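Local coordinates for protein putative L-alanine-DL-glutamate epimerase (Burkholderia xenovorans, PDB 3GO2) that probably acts as a racemase or epimerase of the mandelate racemase/muconate lactonizing enzyme family and binds magnesium, at residues N19-K24 with S35-G40; K163-I168 with L217-F222; W243-S248 with P264-E269; G322-M327 with T377-E382. All blocks are in the same frame, centred on the assembly; numbering follows the deposited sequence.

Interaction 1 comes first along the chain, in the three-stranded antiparallel sheet of the N-terminal domain; the other three follow within the C-terminal barrel domain. Interactions 2 and 3 have centres 11 Å apart and share one sheet, where strands 215-219 and 243-245 are neighbours, so that Asp219, Glu245 and Glu269 converge on one magnesium ion. Across the chain's centre, interactions 1 and 4 lie 10 Å apart between centres and touch through Glu36 at the start of helix 323-335 and through an unusually short Lys24–Glu381 salt bridge. About 25 Å separates the centres of interactions 1 and 2. One pair builds the metal site; the other joins the two domains.

Interaction 1: residues N19-K24 with S35-G40; sequences NYHFVK and SEFDEG
His21 and Phe37 form a hydrogen-bonded antiparallel pair whose stronger link runs from Phe37 N to His21 O, 2.9 Å; the return bond from His21 N is weak. Val23 and Ser35 make the next such pair, Val23 N donating to Ser35 O and Ser35 N to Val23 O, each at 3.0 Å. Where strand 35-37 ends, a water continues the cross-strand link by donating to Asn19 O and Asp38 OD1 while accepting from Glu39 N; Asp38 OD2 turns to Phe41 N. Packing covers both sheet faces. With CG between its backbone N and carbonyl carbon (chi1 68°), Phe37 lays its ring across the strand, and His21 CB sits over the ring centre, 3.4 Å from the centroid. Glu39 CG comes over a face of the His21 imidazole, its carboxylate stacked 26° from the ring plane, while Glu39 OE2 bonds Thr47. On the other sheet face Glu36 runs extended beside Phe22, and its OE2 lies 3.5 Å from Tyr20 CD1, over one face of the phenol ring, toward its rim; OE2 accepts from Gly322 N and OE1 from Cys325 N. The arrangement is a beta hairpin of the N-terminal domain found in the enolase superfamily.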
loop_
_atom_site.group_PDB
_atom_site.type_symbol
_atom_site.label_atom_id
_atom_site.label_comp_id
_atom_site.label_asym_id
_atom_site.label_seq_id
_atom_site.Cartn_x
_atom_site.Cartn_y
_atom_site.Cartn_z
ATOM N N ASN A 19 -31.105 26.786 -21.843
ATOM C CA ASN A 19 -31.293 26.491 -23.247
ATOM C C ASN A 19 -30.980 25.043 -23.531
ATOM O O ASN A 19 -30.252 24.391 -22.769
ATOM C CB ASN A 19 -30.366 27.352 -24.082
ATOM C CG ASN A 19 -30.684 28.826 -23.944
ATOM O OD1 ASN A 19 -31.856 29.205 -23.925
ATOM N ND2 ASN A 19 -29.651 29.655 -23.856
ATOM N N TYR A 20 -31.495 24.560 -24.649
ATOM C CA TYR A 20 -31.029 23.298 -25.207
ATOM C C TYR A 20 -30.081 23.602 -26.338
ATOM O O TYR A 20 -30.246 24.596 -27.019
ATOM C CB TYR A 20 -32.163 22.499 -25.800
ATOM C CG TYR A 20 -33.179 21.931 -24.849
ATOM C CD1 TYR A 20 -32.889 21.658 -23.506
ATOM C CD2 TYR A 20 -34.430 21.567 -25.326
ATOM C CE1 TYR A 20 -33.832 21.110 -22.678
ATOM C CE2 TYR A 20 -35.362 21.009 -24.496
ATOM C CZ TYR A 20 -35.058 20.779 -23.180
ATOM O OH TYR A 20 -36.017 20.198 -22.376
ATOM N N HIS A 21 -29.107 22.725 -26.558
ATOM C CA HIS A 21 -28.205 22.836 -27.681
ATOM C C HIS A 21 -28.140 21.533 -28.466
ATOM O O HIS A 21 -28.286 20.459 -27.900
ATOM C CB HIS A 21 -26.783 23.164 -27.207
ATOM C CG HIS A 21 -26.681 24.422 -26.406
ATOM N ND1 HIS A 21 -26.149 25.583 -26.930
ATOM C CD2 HIS A 21 -26.985 24.692 -25.114
ATOM C CE1 HIS A 21 -26.147 26.522 -25.998
ATOM N NE2 HIS A 21 -26.653 26.012 -24.890
ATOM N N PHE A 22 -27.865 21.647 -29.761
ATOM C CA PHE A 22 -27.844 20.492 -30.654
ATOM C C PHE A 22 -26.703 20.580 -31.618
ATOM O O PHE A 22 -26.320 21.690 -32.011
ATOM C CB PHE A 22 -29.164 20.389 -31.453
ATOM C CG PHE A 22 -30.374 20.429 -30.607
ATOM C CD1 PHE A 22 -30.825 19.290 -29.974
ATOM C CD2 PHE A 22 -31.062 21.612 -30.394
ATOM C CE1 PHE A 22 -31.943 19.340 -29.143
ATOM C CE2 PHE A 22 -32.183 21.656 -29.578
ATOM C CZ PHE A 22 -32.609 20.535 -28.947
ATOM N N VAL A 23 -26.154 19.415 -31.959
ATOM C CA VAL A 23 -25.239 19.243 -33.105
ATOM C C VAL A 23 -26.030 18.601 -34.245
ATOM O O VAL A 23 -26.768 17.640 -34.041
ATOM C CB VAL A 23 -24.024 18.361 -32.783
ATOM C CG1 VAL A 23 -23.141 18.139 -34.033
ATOM C CG2 VAL A 23 -23.203 19.004 -31.659
ATOM N N LYS A 24 -25.860 19.162 -35.436
ATOM C CA LYS A 24 -26.488 18.680 -36.665
ATOM C C LYS A 24 -25.393 18.376 -37.666
ATOM O O LYS A 24 -24.680 19.279 -38.110
ATOM C CB LYS A 24 -27.409 19.750 -37.252
ATOM C CG LYS A 24 -28.106 19.279 -38.497
ATOM C CD LYS A 24 -28.860 20.404 -39.181
ATOM C CE LYS A 24 -29.711 19.872 -40.279
ATOM N NZ LYS A 24 -30.380 21.021 -41.008
ATOM N N SER A 35 -27.188 15.243 -32.210
ATOM C CA SER A 35 -27.043 15.040 -30.763
ATOM C C SER A 35 -27.564 16.248 -30.022
ATOM O O SER A 35 -27.855 17.293 -30.615
ATOM C CB SER A 35 -25.567 14.797 -30.402
ATOM O OG SER A 35 -24.807 15.983 -30.589
ATOM N N GLU A 36 -27.688 16.101 -28.714
ATOM C CA GLU A 36 -28.065 17.205 -27.838
ATOM C C GLU A 36 -26.924 17.357 -26.845
ATOM O O GLU A 36 -26.320 16.370 -26.471
ATOM C CB GLU A 36 -29.414 16.966 -27.170
ATOM C CG GLU A 36 -29.835 18.100 -26.227
ATOM C CD GLU A 36 -31.192 17.876 -25.579
ATOM O OE1 GLU A 36 -31.924 16.991 -26.027
ATOM O OE2 GLU A 36 -31.517 18.615 -24.610
ATOM N N PHE A 37 -26.567 18.591 -26.515
ATOM C CA PHE A 37 -25.558 18.885 -25.485
ATOM C C PHE A 37 -26.025 20.061 -24.612
ATOM O O PHE A 37 -27.074 20.640 -24.845
ATOM C CB PHE A 37 -24.172 19.122 -26.108
ATOM C CG PHE A 37 -24.042 20.374 -26.939
ATOM C CD1 PHE A 37 -23.506 21.552 -26.402
ATOM C CD2 PHE A 37 -24.432 20.378 -28.254
ATOM C CE1 PHE A 37 -23.336 22.691 -27.193
ATOM C CE2 PHE A 37 -24.299 21.521 -29.036
ATOM C CZ PHE A 37 -23.769 22.684 -28.497
ATOM N N ASP A 38 -25.246 20.400 -23.591
ATOM C CA ASP A 38 -25.639 21.356 -22.584
ATOM C C ASP A 38 -24.477 22.266 -22.224
ATOM O O ASP A 38 -23.321 21.815 -22.172
ATOM C CB ASP A 38 -26.121 20.579 -21.360
ATOM C CG ASP A 38 -26.383 21.454 -20.173
ATOM O OD1 ASP A 38 -27.518 21.980 -20.090
ATOM O OD2 ASP A 38 -25.463 21.591 -19.324
ATOM N N GLU A 39 -24.786 23.532 -21.973
ATOM C CA GLU A 39 -23.807 24.476 -21.417
ATOM C C GLU A 39 -24.209 24.980 -20.031
ATOM O O GLU A 39 -23.368 25.522 -19.296
ATOM C CB GLU A 39 -23.627 25.671 -22.328
ATOM C CG GLU A 39 -22.939 25.331 -23.633
ATOM C CD GLU A 39 -22.618 26.518 -24.479
ATOM O OE1 GLU A 39 -22.985 27.641 -24.096
ATOM O OE2 GLU A 39 -21.994 26.322 -25.539
ATOM N N GLY A 40 -25.477 24.809 -19.679
ATOM C CA GLY A 40 -25.996 25.272 -18.378
ATOM C C GLY A 40 -25.423 24.663 -17.113
ATOM O O GLY A 40 -25.300 25.363 -16.100
HETATM O O HOH W 1 -29.704 21.850 -21.717
HETATM O O HOH W 2 -27.442 24.581 -21.927
#

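Interaction 2: residues K163-I168 with L217-F222; sequences KTNIFI and LLDLNF. With MG (magnesium ion), chain B.
The amides of Asn165 and Asn221 lie nearly coplanar, 12° apart, and Asn221 ND2 reaches Asn165 OD1 in a weak hydrogen bond of 3.2 Å. Asn165 ND2 is held by Thr128, which helps fix the rotation of that amide. The pair bridges the loops at the C-terminal ends of two neighbouring parallel strands of the enolase-type barrel; both residues are known to bind fumarate, and Asn221 also 2-oxoglutarate, though neither ligand is bound here. Before these loops the strands are tied by backbone bonds: Thr164 N gives to Leu217 O, and Asp219 N to Thr164 O at 2.9 Å. Lys163, CG anti to its own backbone N (chi1 -167°), passes its CG 3.6 Å from Leu217 CB, crossing that side chain at about a right angle. A bend at chi3 then brings NZ to 3.5 Å from Asp219 OD2, a weak salt bridge beside a firmer one to Glu245. Asp219 OD2 itself binds the magnesium ion at 2.3 Å. Ile166 CD1 meets Leu220 CD2 further along. An Asx turn holds the carboxylate from its other oxygen: Asn221 N donates to Asp219 OD1 at 2.9 Å, arriving from above the carboxylate plane.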
loop_
_atom_site.group_PDB
_atom_site.type_symbol
_atom_site.label_atom_id
_atom_site.label_comp_id
_atom_site.label_asym_id
_atom_site.label_seq_id
_atom_site.Cartn_x
_atom_site.Cartn_y
_atom_site.Cartn_z
ATOM N N LYS A 163 -36.032 11.025 -7.236
ATOM C CA LYS A 163 -34.847 11.657 -6.684
ATOM C C LYS A 163 -35.086 13.094 -6.306
ATOM O O LYS A 163 -35.616 13.852 -7.097
ATOM C CB LYS A 163 -33.689 11.585 -7.659
ATOM C CG LYS A 163 -32.351 11.944 -7.010
ATOM C CD LYS A 163 -31.109 11.616 -7.871
ATOM C CE LYS A 163 -30.802 12.636 -8.964
ATOM N NZ LYS A 163 -29.630 12.225 -9.825
ATOM N N THR A 164 -34.678 13.467 -5.098
ATOM C CA THR A 164 -34.755 14.854 -4.656
ATOM C C THR A 164 -33.359 15.404 -4.335
ATOM O O THR A 164 -32.358 14.686 -4.414
ATOM C CB THR A 164 -35.699 15.019 -3.424
ATOM O OG1 THR A 164 -35.989 16.408 -3.243
ATOM C CG2 THR A 164 -35.102 14.383 -2.138
ATOM N N ASN A 165 -33.322 16.673 -3.960
ATOM C CA ASN A 165 -32.082 17.388 -3.620
ATOM C C ASN A 165 -32.249 17.976 -2.205
ATOM O O ASN A 165 -33.019 17.433 -1.398
ATOM C CB ASN A 165 -31.796 18.451 -4.661
ATOM C CG ASN A 165 -31.581 17.875 -6.056
ATOM O OD1 ASN A 165 -30.422 17.707 -6.515
ATOM N ND2 ASN A 165 -32.664 17.566 -6.737
ATOM N N ILE A 166 -31.524 19.036 -1.887
ATOM C CA ILE A 166 -31.531 19.606 -0.534
ATOM C C ILE A 166 -32.376 20.885 -0.510
ATOM O O ILE A 166 -32.109 21.829 -1.277
ATOM C CB ILE A 166 -30.115 19.950 -0.023
ATOM C CG1 ILE A 166 -29.131 18.803 -0.289
ATOM C CG2 ILE A 166 -30.157 20.309 1.501
ATOM C CD1 ILE A 166 -27.670 19.170 -0.009
ATOM N N PHE A 167 -33.359 20.906 0.401
ATOM C CA PHE A 167 -34.289 22.014 0.520
ATOM C C PHE A 167 -34.457 22.494 1.942
ATOM O O PHE A 167 -34.547 21.693 2.877
ATOM C CB PHE A 167 -35.658 21.649 -0.065
ATOM C CG PHE A 167 -35.626 21.520 -1.531
ATOM C CD1 PHE A 167 -35.670 22.654 -2.327
ATOM C CD2 PHE A 167 -35.443 20.286 -2.133
ATOM C CE1 PHE A 167 -35.575 22.531 -3.688
ATOM C CE2 PHE A 167 -35.348 20.190 -3.506
ATOM C CZ PHE A 167 -35.418 21.318 -4.256
ATOM N N ILE A 168 -34.510 23.825 2.049
ATOM C CA ILE A 168 -34.723 24.528 3.301
ATOM C C ILE A 168 -36.172 25.025 3.352
ATOM O O ILE A 168 -36.585 25.881 2.538
ATOM C CB ILE A 168 -33.796 25.738 3.428
ATOM C CG1 ILE A 168 -32.332 25.341 3.170
ATOM C CG2 ILE A 168 -34.020 26.434 4.824
ATOM C CD1 ILE A 168 -31.801 24.223 4.060
ATOM N N LEU A 217 -34.255 8.440 -3.840
ATOM C CA LEU A 217 -32.847 8.754 -4.071
ATOM C C LEU A 217 -32.612 10.174 -3.568
ATOM O O LEU A 217 -33.482 11.049 -3.714
ATOM C CB LEU A 217 -32.508 8.683 -5.569
ATOM C CG LEU A 217 -32.523 7.317 -6.261
ATOM C CD1 LEU A 217 -33.946 6.619 -6.304
ATOM C CD2 LEU A 217 -31.995 7.538 -7.662
ATOM N N LEU A 218 -31.424 10.421 -3.012
ATOM C CA LEU A 218 -31.052 11.725 -2.487
ATOM C C LEU A 218 -29.778 12.196 -3.188
ATOM O O LEU A 218 -28.762 11.526 -3.123
ATOM C CB LEU A 218 -30.824 11.686 -0.986
ATOM C CG LEU A 218 -30.349 12.984 -0.321
ATOM C CD1 LEU A 218 -31.358 14.152 -0.515
ATOM C CD2 LEU A 218 -30.082 12.744 1.178
ATOM N N ASP A 219 -29.847 13.331 -3.856
ATOM C CA ASP A 219 -28.674 13.893 -4.536
ATOM C C ASP A 219 -28.169 15.085 -3.743
ATOM O O ASP A 219 -28.869 16.110 -3.567
ATOM C CB ASP A 219 -29.072 14.298 -5.957
ATOM C CG ASP A 219 -27.901 14.604 -6.866
ATOM O OD1 ASP A 219 -26.739 14.655 -6.398
ATOM O OD2 ASP A 219 -28.170 14.832 -8.075
ATOM N N LEU A 220 -26.921 14.961 -3.301
ATOM C CA LEU A 220 -26.224 16.021 -2.603
ATOM C C LEU A 220 -25.272 16.832 -3.472
ATOM O O LEU A 220 -24.684 17.810 -2.998
ATOM C CB LEU A 220 -25.463 15.425 -1.426
ATOM C CG LEU A 220 -26.298 14.591 -0.477
ATOM C CD1 LEU A 220 -25.376 13.956 0.620
ATOM C CD2 LEU A 220 -27.441 15.435 0.146
ATOM N N ASN A 221 -25.120 16.431 -4.737
ATOM C CA ASN A 221 -24.242 17.101 -5.676
ATOM C C ASN A 221 -22.863 17.349 -5.021
ATOM O O ASN A 221 -22.305 16.429 -4.448
ATOM C CB ASN A 221 -24.891 18.366 -6.235
ATOM C CG ASN A 221 -26.078 18.077 -7.143
ATOM O OD1 ASN A 221 -25.926 17.852 -8.362
ATOM N ND2 ASN A 221 -27.239 18.086 -6.571
ATOM N N PHE A 222 -22.339 18.574 -5.115
ATOM C CA PHE A 222 -21.053 18.919 -4.523
ATOM C C PHE A 222 -21.253 19.796 -3.273
ATOM O O PHE A 222 -20.415 20.642 -2.978
ATOM C CB PHE A 222 -20.203 19.745 -5.503
ATOM C CG PHE A 222 -19.673 19.012 -6.734
ATOM C CD1 PHE A 222 -18.371 18.494 -6.752
ATOM C CD2 PHE A 222 -20.401 18.995 -7.916
ATOM C CE1 PHE A 222 -17.851 17.919 -7.912
ATOM C CE2 PHE A 222 -19.884 18.415 -9.061
ATOM C CZ PHE A 222 -18.606 17.897 -9.065
HETATM MG MG MG B . -26.896 14.560 -9.968
HETATM O O HOH W 3 -30.148 16.210 -9.159
HETATM O O HOH W 4 -25.041 14.436 -8.476
HETATM O O HOH W 5 -26.968 16.268 -10.492
#

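Interaction 3: residues W243-S248 with P264-E269; sequences WVEIDS and PISSCE. With MG (magnesium ion), chain B.
Glu245 and Glu269 share a magnesium ion, with Glu245 OE1 and Glu269 OE2 each 2.6 Å from it. Their carboxylate planes stand 85° apart, and the two oxygens come within 2.9 Å of each other; the cation, also bound by Asp219, probably offsets the repulsion between them. Asp247 works in the second shell: its OD2 takes a 2.6 Å hydrogen bond from a water that is itself a metal ligand, while its OD1 accepts from a second water, which in turn accepts a hydrogen bond from Glu269 N. Glu245 is extended beyond CG, and its OE2 is held by the salt bridge from Lys163 and by a weak hydrogen bond from Trp243 NE1. Ser266 lies over a face of that indole, OG 3.1 Å above its plane and toward the rim, CB 3.8 Å from the centroid of the five-membered ring. Behind the side chains the parallel strands zip together through Val244 N to Pro264 O, Ser266 N to Val244 O, and Ile246 N to Ser266 O at 3.0 Å. The unit is a beta-alpha-beta crossover of the barrel: helix 251-259 covers Ile246 and Ile265, while strands 215-219 and 288-291 flank the pair.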
loop_
_atom_site.group_PDB
_atom_site.type_symbol
_atom_site.label_atom_id
_atom_site.label_comp_id
_atom_site.label_asym_id
_atom_site.label_seq_id
_atom_site.Cartn_x
_atom_site.Cartn_y
_atom_site.Cartn_z
ATOM N N TRP A 243 -30.145 5.435 -3.042
ATOM C CA TRP A 243 -28.777 5.875 -3.034
ATOM C C TRP A 243 -28.668 7.284 -2.460
ATOM O O TRP A 243 -29.647 8.050 -2.446
ATOM C CB TRP A 243 -28.101 5.741 -4.411
ATOM C CG TRP A 243 -28.365 6.746 -5.510
ATOM C CD1 TRP A 243 -28.503 8.108 -5.402
ATOM C CD2 TRP A 243 -28.394 6.448 -6.903
ATOM N NE1 TRP A 243 -28.650 8.669 -6.645
ATOM C CE2 TRP A 243 -28.566 7.673 -7.591
ATOM C CE3 TRP A 243 -28.259 5.258 -7.651
ATOM C CZ2 TRP A 243 -28.643 7.737 -8.976
ATOM C CZ3 TRP A 243 -28.337 5.325 -9.018
ATOM C CH2 TRP A 243 -28.529 6.562 -9.680
ATOM N N VAL A 244 -27.452 7.625 -2.036
ATOM C CA VAL A 244 -27.081 9.002 -1.728
ATOM C C VAL A 244 -25.958 9.350 -2.709
ATOM O O VAL A 244 -24.932 8.678 -2.793
ATOM C CB VAL A 244 -26.588 9.188 -0.299
ATOM C CG1 VAL A 244 -26.161 10.641 -0.070
ATOM C CG2 VAL A 244 -27.653 8.772 0.677
ATOM N N GLU A 245 -26.212 10.384 -3.497
ATOM C CA GLU A 245 -25.359 10.784 -4.596
ATOM C C GLU A 245 -24.493 11.957 -4.198
ATOM O O GLU A 245 -25.000 13.007 -3.753
ATOM C CB GLU A 245 -26.259 11.143 -5.780
ATOM C CG GLU A 245 -25.585 11.428 -7.064
ATOM C CD GLU A 245 -26.596 11.590 -8.234
ATOM O OE1 GLU A 245 -26.184 12.122 -9.278
ATOM O OE2 GLU A 245 -27.768 11.151 -8.127
ATOM N N ILE A 246 -23.178 11.758 -4.333
ATOM C CA ILE A 246 -22.183 12.725 -3.890
ATOM C C ILE A 246 -21.143 12.875 -4.992
ATOM O O ILE A 246 -20.456 11.918 -5.297
ATOM C CB ILE A 246 -21.472 12.251 -2.617
ATOM C CG1 ILE A 246 -22.462 12.109 -1.453
ATOM C CG2 ILE A 246 -20.318 13.237 -2.244
ATOM C CD1 ILE A 246 -21.889 11.484 -0.166
ATOM N N ASP A 247 -21.040 14.065 -5.576
ATOM C CA ASP A 247 -19.985 14.375 -6.523
ATOM C C ASP A 247 -18.774 14.879 -5.745
ATOM O O ASP A 247 -18.901 15.652 -4.805
ATOM C CB ASP A 247 -20.462 15.390 -7.548
ATOM C CG ASP A 247 -21.568 14.855 -8.383
ATOM O OD1 ASP A 247 -21.355 13.815 -9.048
ATOM O OD2 ASP A 247 -22.656 15.462 -8.352
ATOM N N SER A 248 -17.596 14.426 -6.151
ATOM C CA SER A 248 -16.362 14.735 -5.449
ATOM C C SER A 248 -15.191 14.576 -6.381
ATOM O O SER A 248 -15.154 13.627 -7.191
ATOM C CB SER A 248 -16.193 13.744 -4.292
ATOM O OG SER A 248 -15.005 14.015 -3.564
ATOM N N PRO A 264 -26.309 3.063 -0.078
ATOM C CA PRO A 264 -25.509 3.001 -1.304
ATOM C C PRO A 264 -25.076 4.398 -1.725
ATOM O O PRO A 264 -25.880 5.335 -1.641
ATOM C CB PRO A 264 -26.474 2.368 -2.339
ATOM C CG PRO A 264 -27.524 1.673 -1.474
ATOM C CD PRO A 264 -27.661 2.498 -0.252
ATOM N N ILE A 265 -23.827 4.537 -2.162
ATOM C CA ILE A 265 -23.293 5.830 -2.627
ATOM C C ILE A 265 -23.117 5.789 -4.121
ATOM O O ILE A 265 -22.535 4.842 -4.685
ATOM C CB ILE A 265 -21.928 6.144 -1.973
ATOM C CG1 ILE A 265 -22.078 6.247 -0.454
ATOM C CG2 ILE A 265 -21.292 7.421 -2.544
ATOM C CD1 ILE A 265 -23.014 7.320 0.028
ATOM N N SER A 266 -23.645 6.799 -4.791
ATOM C CA SER A 266 -23.415 6.962 -6.214
ATOM C C SER A 266 -22.607 8.223 -6.474
ATOM O O SER A 266 -22.639 9.174 -5.686
ATOM C CB SER A 266 -24.741 7.006 -6.949
ATOM O OG SER A 266 -25.465 8.142 -6.584
ATOM N N SER A 267 -21.859 8.223 -7.562
ATOM C CA SER A 267 -21.045 9.377 -7.929
ATOM C C SER A 267 -20.660 9.274 -9.393
ATOM O O SER A 267 -21.058 8.345 -10.089
ATOM C CB SER A 267 -19.775 9.452 -7.055
ATOM O OG SER A 267 -19.153 10.726 -7.118
ATOM N N CYS A 268 -19.887 10.243 -9.844
ATOM C CA CYS A 268 -19.098 10.196 -11.086
ATOM C C CYS A 268 -19.753 10.871 -12.289
ATOM O O CYS A 268 -19.150 10.835 -13.365
ATOM C CB CYS A 268 -18.668 8.794 -11.476
ATOM S SG CYS A 268 -17.883 7.830 -10.162
ATOM N N GLU A 269 -20.923 11.500 -12.123
ATOM C CA GLU A 269 -21.642 12.054 -13.265
ATOM C C GLU A 269 -20.903 13.167 -13.987
ATOM O O GLU A 269 -21.291 13.530 -15.104
ATOM C CB GLU A 269 -23.034 12.559 -12.858
ATOM C CG GLU A 269 -23.054 13.907 -12.161
ATOM C CD GLU A 269 -24.437 14.312 -11.729
ATOM O OE1 GLU A 269 -24.614 15.489 -11.443
ATOM O OE2 GLU A 269 -25.343 13.478 -11.707
HETATM MG MG MG B . -26.896 14.560 -9.968
HETATM O O HOH W 6 -22.808 11.660 -9.721
HETATM O O HOH W 4 -25.041 14.436 -8.476
HETATM O O HOH W 7 -17.252 12.355 -8.481
HETATM O O HOH W 5 -26.968 16.268 -10.492
#

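Interaction 4: residues G322-M327 with T377-E382; sequences GHLCTM and TDPVEE
The first turn of helix 323-335 in the barrel domain packs against the segment leading into the C-terminal helix 381-386, with Leu324 and Met327 meeting Thr377. Gly322 is the N-cap residue, and the helix starts with Thr326 N bonded to Gly322 O. No hydrogen bond crosses the contact, which is small and apolar. The methyl of Thr377 is central and rests against the helix, CG2 3.6 Å from the backbone CA of Leu324 and 3.7 Å from Met327 CG. With OG1 anti to the backbone N (chi1 -164°), Thr377 turns its hydroxyl to His358 O and leaves the methyl to meet the helix. Leu324 divides its branches between two partners. CD1 approaches Thr377 O at 3.6 Å, whereas CD2 touches Pro379 CG at 3.8 Å. Met327, its chain bent at chi2 and chi3, crosses Thr377 at about a right angle. Around these residues, Trp34 of strand 32-37 packs on both Leu324 and Pro379, and Phe356 on Leu324 and Thr377. Glu381 forms a salt bridge with Lys24, and Asp378 one with Lys101. The start of a barrel-domain helix thus meets a C-terminal segment beside the N-terminal domain, consistent with the two-domain enolase-superfamily fold.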
loop_
_atom_site.group_PDB
_atom_site.type_symbol
_atom_site.label_atom_id
_atom_site.label_comp_id
_atom_site.label_asym_id
_atom_site.label_seq_id
_atom_site.Cartn_x
_atom_site.Cartn_y
_atom_site.Cartn_z
ATOM N N GLY A 322 -33.268 17.427 -22.657
ATOM C CA GLY A 322 -34.430 17.275 -23.524
ATOM C C GLY A 322 -34.673 15.850 -23.986
ATOM O O GLY A 322 -33.949 14.912 -23.618
ATOM N N HIS A 323 -35.696 15.677 -24.823
ATOM C CA HIS A 323 -36.056 14.326 -25.284
ATOM C C HIS A 323 -34.944 13.643 -26.042
ATOM O O HIS A 323 -34.821 12.435 -25.972
ATOM C CB HIS A 323 -37.295 14.329 -26.194
ATOM C CG HIS A 323 -38.585 14.550 -25.477
ATOM N ND1 HIS A 323 -38.748 14.336 -24.123
ATOM C CD2 HIS A 323 -39.793 14.959 -25.943
ATOM C CE1 HIS A 323 -40.000 14.587 -23.792
ATOM N NE2 HIS A 323 -40.655 14.969 -24.878
ATOM N N LEU A 324 -34.157 14.376 -26.823
ATOM C CA LEU A 324 -33.083 13.713 -27.568
ATOM C C LEU A 324 -32.043 13.101 -26.614
ATOM O O LEU A 324 -31.583 11.976 -26.839
ATOM C CB LEU A 324 -32.447 14.636 -28.596
ATOM C CG LEU A 324 -31.271 14.072 -29.389
ATOM C CD1 LEU A 324 -31.606 12.720 -30.016
ATOM C CD2 LEU A 324 -30.827 15.054 -30.472
ATOM N N CYS A 325 -31.694 13.807 -25.552
ATOM C CA CYS A 325 -30.802 13.219 -24.539
ATOM C C CYS A 325 -31.397 11.953 -23.948
ATOM O O CYS A 325 -30.671 10.988 -23.700
ATOM C CB CYS A 325 -30.478 14.201 -23.432
ATOM S SG CYS A 325 -29.361 15.520 -23.974
ATOM N N THR A 326 -32.707 11.943 -23.714
ATOM C CA THR A 326 -33.343 10.741 -23.177
ATOM C C THR A 326 -33.205 9.584 -24.144
ATOM O O THR A 326 -32.902 8.441 -23.729
ATOM C CB THR A 326 -34.836 10.987 -22.844
ATOM O OG1 THR A 326 -34.929 11.963 -21.806
ATOM C CG2 THR A 326 -35.513 9.698 -22.365
ATOM N N MET A 327 -33.396 9.859 -25.438
ATOM C CA MET A 327 -33.298 8.789 -26.441
ATOM C C MET A 327 -31.831 8.341 -26.618
ATOM O O MET A 327 -31.563 7.166 -26.797
ATOM C CB MET A 327 -33.953 9.210 -27.749
ATOM C CG MET A 327 -35.424 9.480 -27.623
ATOM S SD MET A 327 -36.428 8.096 -26.953
ATOM C CE MET A 327 -37.940 8.302 -27.982
ATOM N N THR A 377 -35.359 9.967 -32.012
ATOM C CA THR A 377 -36.076 11.239 -32.163
ATOM C C THR A 377 -35.143 12.242 -32.825
ATOM O O THR A 377 -33.926 12.123 -32.709
ATOM C CB THR A 377 -36.599 11.730 -30.804
ATOM O OG1 THR A 377 -37.590 12.748 -30.983
ATOM C CG2 THR A 377 -35.455 12.310 -29.938
ATOM N N ASP A 378 -35.712 13.201 -33.557
ATOM C CA ASP A 378 -34.965 14.257 -34.227
ATOM C C ASP A 378 -35.474 15.602 -33.733
ATOM O O ASP A 378 -36.681 15.802 -33.593
ATOM C CB ASP A 378 -35.195 14.202 -35.737
ATOM C CG ASP A 378 -34.608 12.967 -36.378
ATOM O OD1 ASP A 378 -33.476 12.561 -35.991
ATOM O OD2 ASP A 378 -35.271 12.416 -37.297
ATOM N N PRO A 379 -34.570 16.531 -33.437
ATOM C CA PRO A 379 -34.993 17.916 -33.263
ATOM C C PRO A 379 -35.647 18.425 -34.536
ATOM O O PRO A 379 -35.307 17.980 -35.632
ATOM C CB PRO A 379 -33.678 18.667 -32.975
ATOM C CG PRO A 379 -32.736 17.590 -32.533
ATOM C CD PRO A 379 -33.112 16.377 -33.292
ATOM N N VAL A 380 -36.589 19.341 -34.368
ATOM C CA VAL A 380 -37.339 19.932 -35.483
ATOM C C VAL A 380 -36.878 21.374 -35.687
ATOM O O VAL A 380 -37.081 22.224 -34.826
ATOM C CB VAL A 380 -38.843 19.865 -35.224
ATOM C CG1 VAL A 380 -39.646 20.516 -36.402
ATOM C CG2 VAL A 380 -39.274 18.377 -35.001
ATOM N N GLU A 381 -36.226 21.640 -36.819
ATOM C CA GLU A 381 -35.603 22.939 -37.028
ATOM C C GLU A 381 -36.546 24.130 -36.957
ATOM O O GLU A 381 -36.193 25.145 -36.365
ATOM C CB GLU A 381 -34.767 22.935 -38.310
ATOM C CG GLU A 381 -33.541 22.107 -38.052
ATOM C CD GLU A 381 -32.915 21.549 -39.267
ATOM O OE1 GLU A 381 -31.868 22.127 -39.631
ATOM O OE2 GLU A 381 -33.429 20.517 -39.807
ATOM N N GLU A 382 -37.713 24.040 -37.587
ATOM C CA GLU A 382 -38.669 25.144 -37.504
ATOM C C GLU A 382 -39.083 25.420 -36.049
ATOM O O GLU A 382 -39.249 26.585 -35.636
ATOM C CB GLU A 382 -39.897 24.860 -38.374
ATOM C CG GLU A 382 -40.879 26.028 -38.416
ATOM C CD GLU A 382 -42.028 25.824 -39.367
ATOM O OE1 GLU A 382 -42.177 24.716 -39.934
ATOM O OE2 GLU A 382 -42.766 26.827 -39.570
#